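Protoporphyrinogen oxidase (Exiguobacterium sibiricum, PDB 3LOV) probably oxidises coproporphyrinogen III to coproporphyrin III in heme b biosynthesis, using bound FAD and molecular oxygen. Local coordinates at residues Lys165-Glu168 / Pro169-Gly173. Residues are numbered along the deposited sequence; the frame is centred on the assembly and turned at random.
Sequences KLIE and PLLSG
The carbonyl of Ile167 takes the amide of Leu171: N of Leu171 stands 2.8 Å from O of Ile167, with a nearly straight N-H...O angle of 169°. Two more i to i+4 bonds flank it, Leu170 N to Leu166 O at 3.0 Å and Ser172 N to Glu168 O at 2.9 Å. Pro169 breaks the ladder, because its nitrogen carries the ring instead of a hydrogen. That ring lies against the preceding turn, CD 3.5 Å from Leu166 O and CG 3.8 Å from Lys165 O, and the helix kinks here. Replacing Pro169 by a glycine would probably open a gap beside these two carbonyls and leave the kinked turn freer to flex. On another side, Ile167 and Leu171 run side by side; chi1 of -52° sets Ile167 CG1 beside the backbone N and CG2 anti to it, bringing CG2 to 3.5 Å from Leu171 CD1. The extended side chain of Glu168 reaches Ile179, whose amide its OE2 accepts, while Ser172 OG bonds to Gly177 O, tying the helix to the chain that follows. Gly173, about 10 Å from the bound FAD, leaves the helix at positive phi (56°), its N bonded to Pro169 O: a proline-kinked alpha-helix.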
# COMPACT_ATOMS: atom_id res chain seq x y z
N LYS A 165 -7.04 -20.74 -0.97
CA LYS A 165 -7.17 -20.70 -2.42
C LYS A 165 -7.79 -19.42 -2.93
O LYS A 165 -7.58 -19.05 -4.11
CB LYS A 165 -8.00 -21.90 -2.94
CG LYS A 165 -7.32 -23.25 -2.69
CD LYS A 165 -8.18 -24.43 -3.19
CE LYS A 165 -7.39 -25.73 -3.13
NZ LYS A 165 -8.06 -26.84 -3.89
N LEU A 166 -8.60 -18.75 -2.12
CA LEU A 166 -9.28 -17.52 -2.62
C LEU A 166 -9.04 -16.25 -1.79
O LEU A 166 -8.61 -15.23 -2.33
CB LEU A 166 -10.77 -17.78 -2.81
CG LEU A 166 -11.54 -16.56 -3.31
CD1 LEU A 166 -10.97 -16.03 -4.62
CD2 LEU A 166 -13.03 -16.88 -3.38
N ILE A 167 -9.31 -16.30 -0.48
CA ILE A 167 -9.37 -15.09 0.33
C ILE A 167 -7.99 -14.45 0.48
O ILE A 167 -7.81 -13.27 0.25
CB ILE A 167 -9.91 -15.33 1.72
CG1 ILE A 167 -11.26 -16.08 1.68
CG2 ILE A 167 -10.12 -14.00 2.46
CD1 ILE A 167 -12.33 -15.35 1.01
N GLU A 168 -7.01 -15.24 0.87
CA GLU A 168 -5.66 -14.72 1.02
C GLU A 168 -5.14 -14.03 -0.22
O GLU A 168 -4.72 -12.88 -0.13
CB GLU A 168 -4.67 -15.78 1.53
CG GLU A 168 -3.25 -15.25 1.65
CD GLU A 168 -2.37 -16.20 2.47
OE1 GLU A 168 -2.25 -17.37 2.08
OE2 GLU A 168 -1.86 -15.78 3.51
N PRO A 169 -5.11 -14.72 -1.37
CA PRO A 169 -4.57 -14.00 -2.52
C PRO A 169 -5.44 -12.82 -2.98
O PRO A 169 -4.90 -11.81 -3.42
CB PRO A 169 -4.49 -15.08 -3.60
CG PRO A 169 -5.28 -16.20 -3.15
CD PRO A 169 -5.31 -16.14 -1.66
N LEU A 170 -6.76 -12.93 -2.84
CA LEU A 170 -7.69 -11.83 -3.17
C LEU A 170 -7.47 -10.61 -2.27
O LEU A 170 -7.21 -9.51 -2.74
CB LEU A 170 -9.14 -12.31 -3.02
CG LEU A 170 -10.24 -11.36 -3.46
CD1 LEU A 170 -10.18 -11.08 -4.96
CD2 LEU A 170 -11.63 -11.95 -3.08
N LEU A 171 -7.55 -10.82 -0.98
CA LEU A 171 -7.46 -9.72 -0.04
C LEU A 171 -6.04 -9.17 0.08
O LEU A 171 -5.89 -7.97 0.27
CB LEU A 171 -8.05 -10.11 1.33
CG LEU A 171 -9.57 -10.43 1.38
CD1 LEU A 171 -10.04 -10.50 2.87
CD2 LEU A 171 -10.46 -9.43 0.57
N SER A 172 -5.00 -10.00 -0.07
CA SER A 172 -3.63 -9.52 -0.03
C SER A 172 -3.25 -8.74 -1.28
O SER A 172 -2.51 -7.76 -1.19
CB SER A 172 -2.63 -10.67 0.19
OG SER A 172 -2.75 -11.06 1.55
N GLY A 173 -3.74 -9.18 -2.43
CA GLY A 173 -3.48 -8.46 -3.68
C GLY A 173 -1.99 -8.29 -3.90
O GLY A 173 -1.21 -9.16 -3.48